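Local coordinates for DinB-like Protein (Bacillus cereus ATCC 10987, PDB 3DI5) that binds a divalent metal ion, here nickel, through three histidines of a DinB-type helical bundle, its biological activity being unknown, at residues Asn118-Phe121 with Leu122-Leu125; Thr90-Val93 with Glu94-Ser98; Gly39-Thr42 with Leu43-Ala47. All blocks are in the same frame, centred on the assembly; numbering follows the deposited sequence.

Contact 1. Residues Asn118-Phe121 with Leu122-Leu125; sequences NSIF and LMTL
Leu-122 opens the second half of this first stretch of helix 118-142 by giving its N-H to Asn-118 O (3.2 Å). With CG beside the backbone N (chi1 -73°), the side chain passes 3.8 Å (CG) from Asn-118 O on its way into the core, against Phe-9 and Leu-58. A branched apolar residue suits a face met by other helices. Met-123, a selenomethionine, bonds through its N to Ser-119 O at 2.9 Å and runs alongside Ile-120, both side chains pointing the same way. Its chain bends at chi3 (70°), which folds the methyl CE back to 3.9 Å from Ile-120 CG2, while SE lies 4.2 Å from Ile-120 CD1; a flexible, unbranched chain can follow the isoleucine along this partly exposed face. Thr-124 grips Ile-120 O twice. Thr-124 N is 2.8 Å from Ile-120 O and Thr-124 OG1 is 3.0 Å from it, the two donors coming from opposite faces of the carbonyl plane and the hydroxyl standing 41° out of it. The threonine thus satisfies its hydroxyl within its own helix. Leu-125 N reaches Phe-121 O at 2.9 Å, and its apolar side chain leads off into the core toward Ile-54, Ile-57 and Trp-13. At the start of the helix, Asn-118 ties its amide to Asp-104 O and Asn-109 ND2, while the Phe-121 ring, aromatic and buried, meets that of Phe-111. This is the i to i+4 pattern of the first two turns of a helix following a beta hairpin, in the helix of the DinB bundle that farther on supplies the nickel ligands His-128 and His-132.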
# COMPACT_ATOMS: atom_id res chain seq x y z
N ASN A 118 2.90 11.69 13.33
CA ASN A 118 3.19 10.48 12.58
C ASN A 118 2.01 9.50 12.49
O ASN A 118 1.84 8.84 11.48
CB ASN A 118 4.43 9.78 13.11
CG ASN A 118 5.70 10.48 12.69
OD1 ASN A 118 5.76 11.06 11.61
ND2 ASN A 118 6.70 10.45 13.54
N SER A 119 1.18 9.44 13.53
CA SER A 119 0.05 8.50 13.54
C SER A 119 -0.95 8.75 12.39
O SER A 119 -1.57 7.81 11.87
CB SER A 119 -0.69 8.55 14.88
OG SER A 119 -1.04 9.87 15.17
N ILE A 120 -1.09 10.00 11.99
CA ILE A 120 -1.97 10.38 10.92
C ILE A 120 -1.35 9.94 9.59
O ILE A 120 -2.04 9.43 8.70
CB ILE A 120 -2.25 11.89 10.94
CG1 ILE A 120 -2.96 12.31 12.23
CG2 ILE A 120 -3.11 12.30 9.77
CD1 ILE A 120 -4.34 11.69 12.45
N PHE A 121 -0.05 10.08 9.44
CA PHE A 121 0.59 9.49 8.26
C PHE A 121 0.11 8.06 8.12
O PHE A 121 -0.24 7.59 7.01
CB PHE A 121 2.10 9.50 8.36
CG PHE A 121 2.72 10.84 8.11
CD1 PHE A 121 2.77 11.81 9.10
CD2 PHE A 121 3.28 11.13 6.88
CE1 PHE A 121 3.35 13.02 8.87
CE2 PHE A 121 3.88 12.34 6.66
CZ PHE A 121 3.88 13.30 7.65
N LEU A 122 0.14 7.34 9.24
CA LEU A 122 -0.07 5.89 9.23
C LEU A 122 -1.55 5.60 8.96
O LEU A 122 -1.87 4.67 8.25
CB LEU A 122 0.36 5.24 10.56
CG LEU A 122 1.87 5.13 10.83
CD1 LEU A 122 2.11 4.39 12.11
CD2 LEU A 122 2.56 4.47 9.71
N MSE A 123 -2.43 6.41 9.53
CA MSE A 123 -3.85 6.30 9.28
C MSE A 123 -4.11 6.50 7.80
O MSE A 123 -4.97 5.86 7.21
CB MSE A 123 -4.61 7.36 10.08
CG MSE A 123 -6.09 7.32 9.94
SE MSE A 123 -6.91 9.04 10.45
CE MSE A 123 -6.27 10.20 8.89
N THR A 124 -3.36 7.43 7.21
CA THR A 124 -3.56 7.83 5.83
C THR A 124 -3.10 6.71 4.91
O THR A 124 -3.75 6.42 3.92
CB THR A 124 -2.88 9.22 5.54
OG1 THR A 124 -3.56 10.25 6.29
CG2 THR A 124 -2.92 9.57 4.02
N LEU A 125 -1.99 6.05 5.27
CA LEU A 125 -1.51 4.93 4.52
C LEU A 125 -2.57 3.83 4.38
O LEU A 125 -2.76 3.29 3.29
CB LEU A 125 -0.26 4.35 5.19
CG LEU A 125 0.46 3.18 4.57
CD1 LEU A 125 1.19 3.58 3.29
CD2 LEU A 125 1.42 2.57 5.56

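Contact 2. Residues Thr90-Val93 with Glu94-Ser98; sequences TAFV and EALQS
Between Thr-90 and Gln-97 the backbone of helix 78-99 makes regular i to i+4 bonds, from Glu-94 N to Thr-90 O (3.0 Å) through Gln-97 N to Val-93 O. Phe-92 O also takes a weak second bond from Ala-95 N, beside the stronger one from Leu-96 N at 2.9 Å. Thr-90 and Glu-94 lie side by side on the exposed flank, with Thr-90 CG2 3.8 Å from the carboxylate carbon CD of Glu-94. The glutamate sets CG anti to its carbonyl carbon (chi1 -85°), so that its aliphatic part passes over Thr-90 O and the charged end can face solvent; the threonine hydroxyl is bonded to Arg-86 O. On the buried side Phe-92 CE1 meets Leu-96 CD1 at 3.9 Å, the two chains again running the same way. The phenyl ring makes an edge-to-face contact with Trp-13, while Leu-96 packs on Phe-9 and Leu-10; Phe-92 and Leu-96, one turn apart, form an apolar strip on this face. Val-93 and Gln-97 occupy the border. The amide oxygen OE1 of Gln-97 lies 3.5 Å from Val-93 CG1, a van der Waals contact, and the Gln-97 side chain touches Leu-10. Near the end of the helix Ser-98 OG folds back onto Glu-94 O at 2.7 Å, and Ser-98 N approaches the same oxygen from the other face of its plane. Polar residues outward and apolar residues inward make this an amphipathic helix, as found in the helical bundle of the DinB fold.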
# COMPACT_ATOMS: atom_id res chain seq x y z
N THR A 90 7.86 -5.44 3.97
CA THR A 90 8.82 -5.97 4.90
C THR A 90 9.86 -4.92 5.31
O THR A 90 10.19 -4.80 6.50
CB THR A 90 9.51 -7.20 4.33
OG1 THR A 90 8.55 -8.25 4.24
CG2 THR A 90 10.67 -7.65 5.21
N ALA A 91 10.37 -4.17 4.34
CA ALA A 91 11.36 -3.13 4.63
C ALA A 91 10.71 -2.04 5.48
O ALA A 91 11.31 -1.46 6.37
CB ALA A 91 11.89 -2.55 3.33
N PHE A 92 9.45 -1.77 5.22
CA PHE A 92 8.77 -0.74 5.97
C PHE A 92 8.64 -1.13 7.44
O PHE A 92 9.12 -0.42 8.33
CB PHE A 92 7.39 -0.49 5.37
CG PHE A 92 6.46 0.24 6.30
CD1 PHE A 92 6.92 1.32 7.04
CD2 PHE A 92 5.16 -0.18 6.47
CE1 PHE A 92 6.04 2.02 7.92
CE2 PHE A 92 4.30 0.49 7.35
CZ PHE A 92 4.76 1.57 8.07
N VAL A 93 8.02 -2.28 7.67
CA VAL A 93 7.68 -2.79 9.00
C VAL A 93 8.96 -3.05 9.81
O VAL A 93 8.98 -2.91 11.03
CB VAL A 93 6.79 -4.06 8.86
CG1 VAL A 93 6.73 -4.88 10.14
CG2 VAL A 93 5.37 -3.64 8.40
N GLU A 94 10.02 -3.41 9.10
CA GLU A 94 11.33 -3.58 9.72
C GLU A 94 11.89 -2.25 10.21
O GLU A 94 12.52 -2.19 11.26
CB GLU A 94 12.29 -4.25 8.75
CG GLU A 94 12.19 -5.77 8.75
CD GLU A 94 13.15 -6.41 7.76
OE1 GLU A 94 13.56 -5.70 6.81
OE2 GLU A 94 13.49 -7.61 7.92
N ALA A 95 11.63 -1.18 9.46
CA ALA A 95 12.17 0.13 9.82
C ALA A 95 11.38 0.72 10.98
O ALA A 95 11.95 1.31 11.89
CB ALA A 95 12.17 1.07 8.61
N LEU A 96 10.07 0.53 10.95
CA LEU A 96 9.19 0.98 12.02
C LEU A 96 9.60 0.33 13.34
O LEU A 96 9.70 1.00 14.36
CB LEU A 96 7.73 0.66 11.69
CG LEU A 96 6.64 1.48 12.39
CD1 LEU A 96 6.46 2.79 11.68
CD2 LEU A 96 5.32 0.74 12.43
N GLN A 97 9.83 -0.98 13.32
CA GLN A 97 10.15 -1.72 14.55
C GLN A 97 11.55 -1.38 15.08
O GLN A 97 11.77 -1.40 16.29
CB GLN A 97 10.01 -3.24 14.35
CG GLN A 97 8.55 -3.73 14.35
CD GLN A 97 8.40 -5.18 13.90
OE1 GLN A 97 7.31 -5.62 13.51
NE2 GLN A 97 9.50 -5.93 13.93
N SER A 98 12.47 -1.07 14.17
CA SER A 98 13.84 -0.70 14.54
C SER A 98 13.92 0.70 15.11
O SER A 98 14.58 0.91 16.13
CB SER A 98 14.75 -0.76 13.32
OG SER A 98 14.77 -2.06 12.79

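Contact 3. Residues Gly39-Thr42 with Leu43-Ala47; sequences GHWT and LGRVA
Arg-45 lies across one face of the Trp-41 indole at the turn into helix 43-58. The arginine CG sits over the centre of the indole six-membered ring, 3.6 Å from its centroid, a CH-pi contact. From there the side chain crosses the ring obliquely: CD lies over the CE2 and NE1 side, and the guanidinium, tilted 20° from the ring plane, rests over NE1 in a contact that is not a hydrogen bond (NH1 to Trp-41 NE1 3.5 Å). A bend at chi2 (141°) of an otherwise stretched chain lays it across the indole, where its NH2 reaches Asp-71. The indole also lies edge-to-face with the metal ligand His-49. Apolar contact is made at the ring's rim, where Val-46 CG2 meets Trp-41 CE3 at 3.8 Å, close to the ring plane. Hydrogen bonds belong to Thr-42, the N-cap. Its O accepts a nearly straight bond from Val-46 N (3.0 Å) and a weak one from Arg-45 N (3.1 Å), and its OG1 accepts a weak, long capping bond from the same Arg-45 N at 3.4 Å. OG1 stands between the backbone N and carbonyl carbon (chi1 67°), which turns it back over the first turn. A hydroxyl suits this place because a helix's first N-H groups lack i-4 carbonyl partners within it; here Leu-43 and Gly-44 pair with Gln-34 and Leu-32, and Thr-42 serves Arg-45 N. Ionic contact lies outside, in the salt bridge from Arg-45 NH2 to Asp-71 OD1. The chemistry implies an indole held on one face and at its rim; Trp-41, a second-shell residue, would then probably limit how the first-shell ligand His-49 can turn.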
# COMPACT_ATOMS: atom_id res chain seq x y z
N GLY A 39 -9.76 5.13 -21.67
CA GLY A 39 -9.03 6.34 -21.32
C GLY A 39 -8.68 6.45 -19.85
O GLY A 39 -8.16 7.47 -19.41
N HIS A 40 -8.94 5.38 -19.10
CA HIS A 40 -8.71 5.37 -17.66
C HIS A 40 -7.63 4.36 -17.26
O HIS A 40 -7.13 3.59 -18.08
CB HIS A 40 -10.02 5.08 -16.93
CG HIS A 40 -10.95 6.24 -16.87
ND1 HIS A 40 -11.95 6.45 -17.79
CD2 HIS A 40 -11.02 7.27 -15.99
CE1 HIS A 40 -12.60 7.56 -17.49
NE2 HIS A 40 -12.05 8.08 -16.40
N TRP A 41 -7.28 4.38 -15.99
CA TRP A 41 -6.31 3.44 -15.43
C TRP A 41 -6.68 1.97 -15.59
O TRP A 41 -7.85 1.61 -15.61
CB TRP A 41 -6.14 3.70 -13.94
CG TRP A 41 -5.14 4.74 -13.59
CD1 TRP A 41 -4.64 5.74 -14.39
CD2 TRP A 41 -4.53 4.91 -12.31
NE1 TRP A 41 -3.76 6.52 -13.67
CE2 TRP A 41 -3.67 6.02 -12.39
CE3 TRP A 41 -4.63 4.22 -11.10
CZ2 TRP A 41 -2.91 6.45 -11.30
CZ3 TRP A 41 -3.88 4.66 -10.02
CH2 TRP A 41 -3.03 5.76 -10.13
N THR A 42 -5.64 1.15 -15.70
CA THR A 42 -5.76 -0.29 -15.67
C THR A 42 -5.53 -0.84 -14.26
O THR A 42 -5.05 -0.15 -13.34
CB THR A 42 -4.75 -0.97 -16.62
OG1 THR A 42 -3.43 -0.77 -16.13
CG2 THR A 42 -4.84 -0.41 -18.03
N LEU A 43 -5.88 -2.11 -14.10
CA LEU A 43 -5.67 -2.85 -12.85
C LEU A 43 -4.21 -2.91 -12.44
O LEU A 43 -3.89 -2.79 -11.25
CB LEU A 43 -6.26 -4.26 -13.00
CG LEU A 43 -6.12 -5.29 -11.87
CD1 LEU A 43 -6.40 -4.71 -10.50
CD2 LEU A 43 -7.04 -6.50 -12.20
N GLY A 44 -3.34 -3.11 -13.43
CA GLY A 44 -1.90 -3.07 -13.24
C GLY A 44 -1.42 -1.76 -12.64
O GLY A 44 -0.56 -1.77 -11.75
N ARG A 45 -2.00 -0.64 -13.07
CA ARG A 45 -1.62 0.67 -12.51
C ARG A 45 -2.19 0.90 -11.11
O ARG A 45 -1.51 1.43 -10.26
CB ARG A 45 -2.02 1.84 -13.41
CG ARG A 45 -1.43 3.15 -12.88
CD ARG A 45 -0.92 4.11 -13.96
NE ARG A 45 -0.11 5.18 -13.37
CZ ARG A 45 0.07 6.39 -13.92
NH1 ARG A 45 -0.52 6.72 -15.06
NH2 ARG A 45 0.84 7.27 -13.30
N VAL A 46 -3.46 0.54 -10.89
CA VAL A 46 -4.01 0.53 -9.55
C VAL A 46 -3.11 -0.24 -8.58
O VAL A 46 -2.80 0.27 -7.50
CB VAL A 46 -5.48 0.03 -9.51
CG1 VAL A 46 -6.03 0.02 -8.04
CG2 VAL A 46 -6.34 0.89 -10.39
N ALA A 47 -2.63 -1.42 -8.99
CA ALA A 47 -1.85 -2.31 -8.12
C ALA A 47 -0.43 -1.77 -7.84
O ALA A 47 0.08 -1.84 -6.71
CB ALA A 47 -1.75 -3.71 -8.73

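From the N terminus, after helix 6-26, contact 3 comes first and turns the loop into helix 43-58 near the metal ligand His-49. Contact 2 follows on helix 78-99, and contact 1 begins helix 118-142 just after the hairpin of strands 108-111 and 114-117. Each is closed locally, so they stand in series and none encloses or crosses another. Contacts 1 and 2 touch: Leu-122 CD2 lies 4.0 Å from Phe-92 CZ, and Leu-125 CD2 also packs on that ring, joining the two helices. Contact 3 lies on the opposite side of the chain's centre, its nearest atoms about 11 Å from those of contact 1.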